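Local coordinates for protein putative aminopeptidase (PDB 5NTH) that probably removes amino acids from the N termini of peptides as a manganese-dependent M17 leucyl aminopeptidase, and binds the hydroxamate actinonin at its two-manganese site, at residues G306-P311 / M385-E390; I300-G305 / L358-I363; V296-V301 / M416-G421. One frame throughout, in Å; residues are numbered along the deposited sequence.

Overall arrangement
Following the chain from the N terminus, the first segment reached is 296-301, at the end of strand 291-300. Contact 3 opens there and closes a long loop at 416-421, the end of the neighbouring strand 412-417 and the turn after it. Contact 2 starts from the same stretch, sharing Ile300 and Val301, and closes at 358-363, the end of the strand on the other side. Contact 1 opens next, at 306-311, and closes at 385-390. It crosses contact 2 and is nested inside the loop closed by contact 3. Together the three tie two strand junctions and two loops of the catalytic domain around the pair of manganese ions and actinonin. Contacts 1 and 2 also reach neighbouring subunits.

Contact 1 (G306-P311 / M385-E390). With MN (manganese (II) ion), chain D; MN (manganese (II) ion), chain C; BB2 (actinonin), chain E.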
loop_
_atom_site.group_PDB
_atom_site.type_symbol
_atom_site.label_atom_id
_atom_site.label_comp_id
_atom_site.label_asym_id
_atom_site.label_seq_id
_atom_site.Cartn_x
_atom_site.Cartn_y
_atom_site.Cartn_z
ATOM N N GLY A 306 10.754 -12.481 11.153
ATOM C CA GLY A 306 11.501 -11.681 12.104
ATOM C C GLY A 306 10.895 -10.293 12.224
ATOM O O GLY A 306 9.678 -10.113 12.066
ATOM N N LEU A 307 11.760 -9.300 12.462
ATOM C CA LEU A 307 11.334 -7.886 12.602
ATOM C C LEU A 307 10.854 -7.292 11.281
ATOM O O LEU A 307 10.150 -6.279 11.257
ATOM C CB LEU A 307 12.488 -7.047 13.141
ATOM C CG LEU A 307 12.853 -7.296 14.607
ATOM C CD1 LEU A 307 14.329 -7.044 14.838
ATOM C CD2 LEU A 307 11.997 -6.451 15.540
ATOM N N ALA A 308 11.270 -7.930 10.187
ATOM C CA ALA A 308 10.782 -7.667 8.853
ATOM C C ALA A 308 9.605 -8.603 8.733
ATOM O O ALA A 308 9.543 -9.518 7.877
ATOM C CB ALA A 308 11.866 -7.975 7.837
ATOM N N LEU A 309 8.682 -8.346 9.649
ATOM C CA LEU A 309 7.565 -9.198 9.912
ATOM C C LEU A 309 6.743 -9.213 8.643
ATOM O O LEU A 309 6.543 -8.189 8.020
ATOM C CB LEU A 309 6.780 -8.679 11.104
ATOM C CG LEU A 309 5.517 -9.423 11.551
ATOM C CD1 LEU A 309 5.796 -10.777 12.186
ATOM C CD2 LEU A 309 4.753 -8.534 12.516
ATOM N N LYS A 310 6.361 -10.413 8.232
ATOM C CA LYS A 310 5.513 -10.632 7.087
ATOM C C LYS A 310 4.093 -10.187 7.396
ATOM O O LYS A 310 3.637 -10.291 8.554
ATOM C CB LYS A 310 5.446 -12.129 6.765
ATOM C CG LYS A 310 6.710 -12.781 6.218
ATOM C CD LYS A 310 6.399 -14.247 5.927
ATOM C CE LYS A 310 7.131 -14.778 4.717
ATOM N NZ LYS A 310 8.507 -15.119 5.125
ATOM N N PRO A 311 3.370 -9.737 6.350
ATOM C CA PRO A 311 1.925 -9.557 6.470
ATOM C C PRO A 311 1.202 -10.892 6.637
ATOM O O PRO A 311 1.769 -11.953 6.324
ATOM C CB PRO A 311 1.526 -8.885 5.144
ATOM C CG PRO A 311 2.787 -8.400 4.537
ATOM C CD PRO A 311 3.862 -9.318 5.024
ATOM N N MET A 385 20.285 -7.223 6.244
ATOM C CA MET A 385 19.427 -6.111 5.804
ATOM C C MET A 385 17.947 -6.415 5.868
ATOM O O MET A 385 17.125 -5.497 5.969
ATOM C CB MET A 385 19.765 -5.743 4.376
ATOM C CG MET A 385 21.206 -5.344 4.165
ATOM S SD MET A 385 21.465 -3.635 4.656
ATOM C CE MET A 385 21.553 -3.714 6.438
ATOM N N ASN A 386 17.606 -7.691 5.757
ATOM C CA ASN A 386 16.247 -8.145 5.900
ATOM C C ASN A 386 16.248 -9.421 6.659
ATOM O O ASN A 386 16.785 -10.413 6.153
ATOM C CB ASN A 386 15.581 -8.376 4.559
ATOM C CG ASN A 386 14.088 -8.586 4.710
ATOM O OD1 ASN A 386 13.677 -9.579 5.287
ATOM N ND2 ASN A 386 13.274 -7.638 4.248
ATOM N N THR A 387 15.603 -9.428 7.823
ATOM C CA THR A 387 15.589 -10.617 8.668
ATOM C C THR A 387 14.675 -11.722 8.117
ATOM O O THR A 387 14.707 -12.858 8.589
ATOM C CB THR A 387 15.176 -10.295 10.094
ATOM O OG1 THR A 387 13.825 -9.844 10.087
ATOM C CG2 THR A 387 16.069 -9.227 10.684
ATOM N N ASP A 388 13.862 -11.414 7.117
ATOM C CA ASP A 388 13.055 -12.446 6.483
ATOM C C ASP A 388 13.791 -13.328 5.456
ATOM O O ASP A 388 13.224 -14.357 5.005
ATOM C CB ASP A 388 11.811 -11.840 5.853
ATOM C CG ASP A 388 10.768 -12.867 5.559
ATOM O OD1 ASP A 388 10.919 -14.081 5.938
ATOM O OD2 ASP A 388 9.804 -12.468 4.894
ATOM N N ALA A 389 15.023 -12.948 5.102
ATOM C CA ALA A 389 15.936 -13.837 4.400
ATOM C C ALA A 389 16.804 -14.567 5.411
ATOM O O ALA A 389 18.001 -14.400 5.499
ATOM C CB ALA A 389 16.764 -13.090 3.389
ATOM N N GLU A 390 16.137 -15.401 6.174
ATOM C CA GLU A 390 16.723 -16.203 7.226
ATOM C C GLU A 390 17.220 -17.582 6.737
ATOM O O GLU A 390 18.017 -18.231 7.400
ATOM C CB GLU A 390 15.654 -16.376 8.313
ATOM C CG GLU A 390 14.618 -17.500 8.099
ATOM C CD GLU A 390 13.686 -17.360 6.877
ATOM O OE1 GLU A 390 13.455 -16.227 6.377
ATOM O OE2 GLU A 390 13.138 -18.407 6.407
HETATM MN MN MN D . 11.890 -15.707 5.407
HETATM MN MN MN C . 11.769 -18.800 5.137
HETATM C C5 BB2 E . 10.858 -15.553 1.201
HETATM C C3 BB2 E . 11.214 -15.911 2.612
HETATM O O4 BB2 E . 10.622 -15.346 3.489
HETATM N N1 BB2 E . 12.111 -16.848 2.887
HETATM O O2 BB2 E . 12.380 -17.178 4.235
HETATM C C6 BB2 E . 11.241 -14.102 0.935
HETATM C C12 BB2 E . 10.370 -13.599 -0.172
HETATM O O13 BB2 E . 10.728 -13.792 -1.302
HETATM C C7 BB2 E . 12.734 -14.025 0.589
HETATM C C8 BB2 E . 13.218 -12.629 0.208
HETATM C C9 BB2 E . 13.203 -11.673 1.392
HETATM C C10 BB2 E . 12.430 -10.405 1.072
HETATM C C11 BB2 E . 13.215 -9.504 0.135
HETATM N N14 BB2 E . 9.231 -12.986 0.118
HETATM C C15 BB2 E . 8.334 -12.517 -0.933
HETATM C C16 BB2 E . 6.848 -12.714 -0.550
HETATM C C18 BB2 E . 5.890 -11.637 -1.082
HETATM C C17 BB2 E . 6.363 -14.110 -0.989
HETATM C C19 BB2 E . 8.749 -11.127 -1.350
HETATM O O20 BB2 E . 9.387 -11.056 -2.381
HETATM N N21 BB2 E . 8.444 -10.018 -0.639
HETATM C C22 BB2 E . 8.338 -8.713 -1.303
HETATM C C23 BB2 E . 8.162 -9.845 0.795
HETATM C C24 BB2 E . 7.414 -8.520 0.947
HETATM C C25 BB2 E . 7.414 -7.859 -0.418
HETATM C C26 BB2 E . 9.754 -8.118 -1.359
HETATM O O27 BB2 E . 10.612 -8.860 -2.237
#
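The salt bridge of Lys310 and Asp388 lies at the two-manganese site and joins two loops of the catalytic domain. The side chains cross at about a right angle. Lys310 NZ gives a 2.7 Å hydrogen bond to the syn lone pair of Asp388 OD1. A weak bond to OD2 adds to it. The lysine chain bends at chi3 and chi4 (145° and 81°), which brings NZ to Asp388 and actinonin. There NZ also donates to the hydroxamate carbonyl of actinonin, with NZ to O4 at 2.7 Å.

Asp388 grips the manganese of chain D twice, through OD1 at 2.0 Å and its own backbone O at 1.9 Å. Glu390 bridges the metals, OE1 to the ion of chain D and OE2 to that of chain C. This is the two-metal centre of M17 aminopeptidases, and actinonin O2 bridges the same two ions.

Asp388 is positioned by an Asx turn inside a type I turn, Asn386 to Ala389. Asn386 OD1 accepts from Asp388 N at 2.6 Å. The methyl of Ala308 covers this turn, with CB 3.5 Å from Asn386 OD1 and 3.5 Å from Thr387 OG1. Thr387 OG1 is hydrogen-bonded to Gly305 O, the residue just before 306-311. Leu307 packs on Met315 of a second subunit, and Leu309 on Leu309 of that subunit.

Contact 2 (I300-G305 / L358-I363); sequences IVYDCG and LAENAI. With MN (manganese (II) ion), chain D; BB2 (actinonin), chain E.
The carboxylate of Asp303 and the amide of Asn361 lie side by side and point the same way, their planes 27° apart. Two donors reach Asp303 OD1 from opposite faces of the carboxylate. Asn361 ND2 comes in on the syn side at 3.1 Å, 26° out of the plane. Gly305 N approaches from above the other face, also at 3.1 Å from OD1, and closes an Asx turn. Asp303 CG stands anti to the backbone N (chi1 -170°). This brings the carboxylate to the manganese of chain D, which OD2 binds at 1.9 Å.

The second flat pair is Tyr302 and Glu360. They too run alongside each other, but the ring and carboxylate planes are steeply turned. Glu360 OE2 sits at the ring edge, 3.7 Å from Tyr302 CD2. Both polar ends continue into a third subunit: Glu360 OE1 makes a salt bridge to Arg369 of that subunit, and Tyr302 OH bonds to its Asn370 O.

The backbones that carry these groups pair in parallel. Val301 N donates to Ala359 O, Asn361 N to Tyr302 O, and Cys304 N to Asn361 O. The register slips by one residue between Ile300 and Asp303, a beta bulge where the chain turns a corner. On the face that carries Asp303 and Asn361, Ile300 CD1 rests on Ala359 CB at 3.8 Å. Farther along, Cys304 SG meets Ile363 CG2 at 3.4 Å.

Asn361 ND2 also donates to Thr387 O. It is therefore a second-shell residue shared between a metal-binding aspartate and the neighbouring loop. The two N-H groups on Asp303 OD1 and the metal on OD2 together should restrict rotation of the carboxylate.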
loop_
_atom_site.group_PDB
_atom_site.type_symbol
_atom_site.label_atom_id
_atom_site.label_comp_id
_atom_site.label_asym_id
_atom_site.label_seq_id
_atom_site.Cartn_x
_atom_site.Cartn_y
_atom_site.Cartn_z
ATOM N N ILE A 300 13.295 -24.304 8.876
ATOM C CA ILE A 300 12.664 -23.188 9.571
ATOM C C ILE A 300 11.242 -23.626 9.872
ATOM O O ILE A 300 10.395 -23.699 8.976
ATOM C CB ILE A 300 12.759 -21.875 8.776
ATOM C CG1 ILE A 300 14.219 -21.402 8.719
ATOM C CG2 ILE A 300 11.872 -20.793 9.356
ATOM C CD1 ILE A 300 14.882 -21.073 10.048
ATOM N N VAL A 301 11.009 -23.967 11.139
ATOM C CA VAL A 301 9.735 -24.576 11.546
ATOM C C VAL A 301 8.571 -23.598 11.478
ATOM O O VAL A 301 7.421 -23.985 11.219
ATOM C CB VAL A 301 9.796 -25.228 12.932
ATOM C CG1 VAL A 301 10.767 -26.401 12.883
ATOM C CG2 VAL A 301 10.121 -24.218 14.037
ATOM N N TYR A 302 8.885 -22.328 11.712
ATOM C CA TYR A 302 7.976 -21.271 11.384
ATOM C C TYR A 302 8.736 -20.012 11.043
ATOM O O TYR A 302 9.672 -19.637 11.757
ATOM C CB TYR A 302 7.048 -21.029 12.550
ATOM C CG TYR A 302 5.891 -20.186 12.167
ATOM C CD1 TYR A 302 4.968 -20.630 11.235
ATOM C CD2 TYR A 302 5.720 -18.935 12.711
ATOM C CE1 TYR A 302 3.883 -19.845 10.870
ATOM C CE2 TYR A 302 4.643 -18.148 12.360
ATOM C CZ TYR A 302 3.737 -18.596 11.431
ATOM O OH TYR A 302 2.662 -17.811 11.101
ATOM N N ASP A 303 8.334 -19.370 9.946
ATOM C CA ASP A 303 8.954 -18.118 9.513
ATOM C C ASP A 303 7.971 -16.991 9.658
ATOM O O ASP A 303 7.147 -16.763 8.775
ATOM C CB ASP A 303 9.454 -18.191 8.057
ATOM C CG ASP A 303 10.296 -16.987 7.683
ATOM O OD1 ASP A 303 10.639 -16.253 8.636
ATOM O OD2 ASP A 303 10.642 -16.755 6.476
ATOM N N CYS A 304 8.070 -16.248 10.752
ATOM C CA CYS A 304 7.183 -15.091 10.935
ATOM C C CYS A 304 7.703 -13.856 10.183
ATOM O O CYS A 304 6.995 -12.881 9.996
ATOM C CB CYS A 304 6.927 -14.830 12.430
ATOM S SG CYS A 304 7.950 -13.589 13.213
ATOM N N GLY A 305 8.945 -13.931 9.731
ATOM C CA GLY A 305 9.579 -12.825 9.047
ATOM C C GLY A 305 10.646 -12.119 9.878
ATOM O O GLY A 305 11.386 -11.279 9.362
ATOM N N LEU A 358 17.808 -26.349 11.888
ATOM C CA LEU A 358 16.559 -26.136 12.632
ATOM C C LEU A 358 16.525 -24.844 13.394
ATOM O O LEU A 358 17.495 -24.542 14.073
ATOM C CB LEU A 358 16.336 -27.251 13.644
ATOM C CG LEU A 358 16.345 -28.641 13.040
ATOM C CD1 LEU A 358 15.997 -29.650 14.108
ATOM C CD2 LEU A 358 15.362 -28.740 11.885
ATOM N N ALA A 359 15.381 -24.145 13.312
ATOM C CA ALA A 359 15.157 -22.858 13.977
ATOM C C ALA A 359 13.781 -22.331 13.661
ATOM O O ALA A 359 13.265 -22.613 12.586
ATOM C CB ALA A 359 16.168 -21.834 13.497
ATOM N N GLU A 360 13.195 -21.563 14.588
ATOM C CA GLU A 360 12.040 -20.699 14.247
ATOM C C GLU A 360 12.565 -19.296 14.093
ATOM O O GLU A 360 13.317 -18.838 14.941
ATOM C CB GLU A 360 10.914 -20.685 15.298
ATOM C CG GLU A 360 9.813 -19.651 14.957
ATOM C CD GLU A 360 8.517 -19.726 15.772
ATOM O OE1 GLU A 360 8.221 -20.803 16.326
ATOM O OE2 GLU A 360 7.767 -18.706 15.840
ATOM N N ASN A 361 12.173 -18.630 13.011
ATOM C CA ASN A 361 12.388 -17.186 12.856
ATOM C C ASN A 361 11.246 -16.394 13.526
ATOM O O ASN A 361 10.174 -16.159 12.936
ATOM C CB ASN A 361 12.512 -16.798 11.380
ATOM C CG ASN A 361 13.136 -15.423 11.198
ATOM O OD1 ASN A 361 13.757 -14.885 12.115
ATOM N ND2 ASN A 361 12.977 -14.851 10.018
ATOM N N ALA A 362 11.490 -16.011 14.772
ATOM C CA ALA A 362 10.473 -15.426 15.628
ATOM C C ALA A 362 10.810 -13.967 15.828
ATOM O O ALA A 362 11.947 -13.555 15.596
ATOM C CB ALA A 362 10.412 -16.156 16.956
ATOM N N ILE A 363 9.815 -13.193 16.247
ATOM C CA ILE A 363 9.935 -11.723 16.349
ATOM C C ILE A 363 9.835 -11.344 17.819
ATOM O O ILE A 363 9.030 -11.915 18.552
ATOM C CB ILE A 363 8.893 -10.980 15.484
ATOM C CG1 ILE A 363 9.040 -9.455 15.645
ATOM C CG2 ILE A 363 7.485 -11.423 15.833
ATOM C CD1 ILE A 363 8.044 -8.616 14.856
HETATM MN MN MN D . 11.890 -15.707 5.407
HETATM C C5 BB2 E . 10.858 -15.553 1.201
HETATM C C3 BB2 E . 11.214 -15.911 2.612
HETATM O O4 BB2 E . 10.622 -15.346 3.489
HETATM N N1 BB2 E . 12.111 -16.848 2.887
HETATM O O2 BB2 E . 12.380 -17.178 4.235
HETATM C C6 BB2 E . 11.241 -14.102 0.935
HETATM C C12 BB2 E . 10.370 -13.599 -0.172
HETATM O O13 BB2 E . 10.728 -13.792 -1.302
HETATM C C7 BB2 E . 12.734 -14.025 0.589
HETATM C C8 BB2 E . 13.218 -12.629 0.208
HETATM C C9 BB2 E . 13.203 -11.673 1.392
HETATM C C10 BB2 E . 12.430 -10.405 1.072
HETATM C C11 BB2 E . 13.215 -9.504 0.135
HETATM N N14 BB2 E . 9.231 -12.986 0.118
HETATM C C15 BB2 E . 8.334 -12.517 -0.933
HETATM C C16 BB2 E . 6.848 -12.714 -0.550
HETATM C C18 BB2 E . 5.890 -11.637 -1.082
HETATM C C17 BB2 E . 6.363 -14.110 -0.989
HETATM C C19 BB2 E . 8.749 -11.127 -1.350
HETATM O O20 BB2 E . 9.387 -11.056 -2.381
HETATM N N21 BB2 E . 8.444 -10.018 -0.639
HETATM C C22 BB2 E . 8.338 -8.713 -1.303
HETATM C C23 BB2 E . 8.162 -9.845 0.795
HETATM C C24 BB2 E . 7.414 -8.520 0.947
HETATM C C25 BB2 E . 7.414 -7.859 -0.418
HETATM C C26 BB2 E . 9.754 -8.118 -1.359
HETATM O O27 BB2 E . 10.612 -8.860 -2.237
#

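Contact 3 (V296-V301 / M416-G421). With MN (manganese (II) ion), chain C; BB2 (actinonin), chain E.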
loop_
_atom_site.group_PDB
_atom_site.type_symbol
_atom_site.label_atom_id
_atom_site.label_comp_id
_atom_site.label_asym_id
_atom_site.label_seq_id
_atom_site.Cartn_x
_atom_site.Cartn_y
_atom_site.Cartn_z
ATOM N N VAL A 296 21.733 -30.998 2.756
ATOM C CA VAL A 296 21.416 -29.925 3.718
ATOM C C VAL A 296 20.065 -29.306 3.414
ATOM O O VAL A 296 19.750 -29.003 2.268
ATOM C CB VAL A 296 22.464 -28.797 3.702
ATOM C CG1 VAL A 296 22.226 -27.805 4.828
ATOM C CG2 VAL A 296 23.872 -29.355 3.827
ATOM N N GLY A 297 19.278 -29.092 4.461
ATOM C CA GLY A 297 17.929 -28.584 4.295
ATOM C C GLY A 297 17.526 -27.525 5.285
ATOM O O GLY A 297 17.900 -27.588 6.469
ATOM N N LYS A 298 16.744 -26.565 4.786
ATOM C CA LYS A 298 16.190 -25.492 5.595
ATOM C C LYS A 298 15.082 -26.067 6.465
ATOM O O LYS A 298 14.034 -26.462 5.952
ATOM C CB LYS A 298 15.668 -24.353 4.692
ATOM C CG LYS A 298 14.956 -23.183 5.390
ATOM C CD LYS A 298 14.585 -22.084 4.396
ATOM C CE LYS A 298 13.332 -21.309 4.798
ATOM N NZ LYS A 298 13.200 -19.906 4.285
ATOM N N GLY A 299 15.342 -26.133 7.770
ATOM C CA GLY A 299 14.349 -26.510 8.774
ATOM C C GLY A 299 13.794 -25.322 9.568
ATOM O O GLY A 299 13.800 -25.326 10.813
ATOM N N ILE A 300 13.295 -24.304 8.876
ATOM C CA ILE A 300 12.664 -23.188 9.571
ATOM C C ILE A 300 11.242 -23.626 9.872
ATOM O O ILE A 300 10.395 -23.699 8.976
ATOM C CB ILE A 300 12.759 -21.875 8.776
ATOM C CG1 ILE A 300 14.219 -21.402 8.719
ATOM C CG2 ILE A 300 11.872 -20.793 9.356
ATOM C CD1 ILE A 300 14.882 -21.073 10.048
ATOM N N VAL A 301 11.009 -23.967 11.139
ATOM C CA VAL A 301 9.735 -24.576 11.546
ATOM C C VAL A 301 8.571 -23.598 11.478
ATOM O O VAL A 301 7.421 -23.985 11.219
ATOM C CB VAL A 301 9.796 -25.228 12.932
ATOM C CG1 VAL A 301 10.767 -26.401 12.883
ATOM C CG2 VAL A 301 10.121 -24.218 14.037
ATOM N N MET A 416 18.675 -28.020 -0.103
ATOM C CA MET A 416 17.245 -28.004 -0.405
ATOM C C MET A 416 16.525 -27.151 0.587
ATOM O O MET A 416 16.676 -27.341 1.785
ATOM C CB MET A 416 16.647 -29.410 -0.418
ATOM C CG MET A 416 15.234 -29.448 -0.955
ATOM S SD MET A 416 14.503 -31.085 -0.875
ATOM C CE MET A 416 15.314 -31.914 -2.225
ATOM N N ALA A 417 15.711 -26.233 0.066
ATOM C CA ALA A 417 15.127 -25.180 0.873
ATOM C C ALA A 417 13.901 -24.560 0.208
ATOM O O ALA A 417 13.876 -24.412 -1.011
ATOM C CB ALA A 417 16.175 -24.132 1.106
ATOM N N THR A 418 12.879 -24.244 1.010
ATOM C CA THR A 418 11.752 -23.382 0.588
ATOM C C THR A 418 12.248 -21.949 0.731
ATOM O O THR A 418 12.036 -21.298 1.748
ATOM C CB THR A 418 10.499 -23.564 1.480
ATOM O OG1 THR A 418 10.881 -23.453 2.850
ATOM C CG2 THR A 418 9.872 -24.928 1.293
ATOM N N LEU A 419 12.966 -21.465 -0.252
ATOM C CA LEU A 419 13.824 -20.358 0.049
ATOM C C LEU A 419 13.182 -19.016 -0.235
ATOM O O LEU A 419 13.259 -18.142 0.618
ATOM C CB LEU A 419 15.180 -20.493 -0.640
ATOM C CG LEU A 419 16.235 -19.625 0.056
ATOM C CD1 LEU A 419 16.476 -20.030 1.508
ATOM C CD2 LEU A 419 17.550 -19.679 -0.694
ATOM N N THR A 420 12.562 -18.865 -1.412
ATOM C CA THR A 420 12.187 -17.556 -1.964
ATOM C C THR A 420 10.903 -17.595 -2.763
ATOM O O THR A 420 10.607 -18.592 -3.416
ATOM C CB THR A 420 13.283 -16.971 -2.931
ATOM O OG1 THR A 420 13.418 -17.777 -4.119
ATOM C CG2 THR A 420 14.658 -16.830 -2.245
ATOM N N GLY A 421 10.186 -16.479 -2.767
ATOM C CA GLY A 421 9.082 -16.248 -3.698
ATOM C C GLY A 421 9.520 -15.959 -5.129
ATOM O O GLY A 421 8.739 -16.115 -6.074
HETATM MN MN MN C . 11.769 -18.800 5.137
HETATM C C5 BB2 E . 10.858 -15.553 1.201
HETATM C C3 BB2 E . 11.214 -15.911 2.612
HETATM O O4 BB2 E . 10.622 -15.346 3.489
HETATM N N1 BB2 E . 12.111 -16.848 2.887
HETATM O O2 BB2 E . 12.380 -17.178 4.235
HETATM C C6 BB2 E . 11.241 -14.102 0.935
HETATM C C12 BB2 E . 10.370 -13.599 -0.172
HETATM O O13 BB2 E . 10.728 -13.792 -1.302
HETATM C C7 BB2 E . 12.734 -14.025 0.589
HETATM C C8 BB2 E . 13.218 -12.629 0.208
HETATM C C9 BB2 E . 13.203 -11.673 1.392
HETATM C C10 BB2 E . 12.430 -10.405 1.072
HETATM C C11 BB2 E . 13.215 -9.504 0.135
HETATM N N14 BB2 E . 9.231 -12.986 0.118
HETATM C C15 BB2 E . 8.334 -12.517 -0.933
HETATM C C16 BB2 E . 6.848 -12.714 -0.550
HETATM C C18 BB2 E . 5.890 -11.637 -1.082
HETATM C C17 BB2 E . 6.363 -14.110 -0.989
HETATM C C19 BB2 E . 8.749 -11.127 -1.350
HETATM O O20 BB2 E . 9.387 -11.056 -2.381
HETATM N N21 BB2 E . 8.444 -10.018 -0.639
HETATM C C22 BB2 E . 8.338 -8.713 -1.303
HETATM C C23 BB2 E . 8.162 -9.845 0.795
HETATM C C24 BB2 E . 7.414 -8.520 0.947
HETATM C C25 BB2 E . 7.414 -7.859 -0.418
HETATM C C26 BB2 E . 9.754 -8.118 -1.359
HETATM O O27 BB2 E . 10.612 -8.860 -2.237
HETATM O O HOH W 1 12.547 -25.327 3.608
#
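Gly297 pairs in parallel with Met416, and two backbone bonds hold the strands: Met416 N to Val296 O at 2.8 Å and Lys298 N to Met416 O at 3.1 Å. Gly297 CA adds a CA-H...O contact to the same Met416 carbonyl.

Lys298 carries most of the side-chain contact. A chi1 of 176° carries its CG opposite the backbone N, and the chain stays extended to the tip. It thus runs out alongside 417-419 toward the manganese of chain C. At its root, CB touches the methyl of Ala417, CB to CB 3.6 Å. Midway, Leu419 crosses it at about a right angle, with CD1 4.0 Å from Lys298 CD. At the tip, Lys298 NZ binds the manganese at 2.0 Å. Thr418 OG1 bonds to Asp321 OD1, while Asp321 OD2 binds the same ion, so the threonine is a second-shell partner of this metal site.

Past Ala417 the strands part. A water bridges them: it donates to Lys298 O and accepts from Thr418 N. Thr418 is the centre of an inverse gamma turn. The chain beyond it lines the actinonin pocket. Actinonin N1 donates to Leu419 O at 2.9 Å in a nearly straight bond (171°). Gly421 N donates to actinonin O13 at 3.1 Å. The backbone here thus meets the ligand with one acceptor and one donor.

Strand 291-300 lies between strands 349-361 and 412-417 in the mixed sheet of the catalytic domain. Strand 508-512 follows on the far side of 412-417. Asp512 of that strand accepts from Leu419 N and is hydrogen-bonded to Thr420 OG1. Val296 and Ala417 both pack on Leu395 of helix 391-404. Thr420 OG1 caps Gln423 N at the start of helix 422-427.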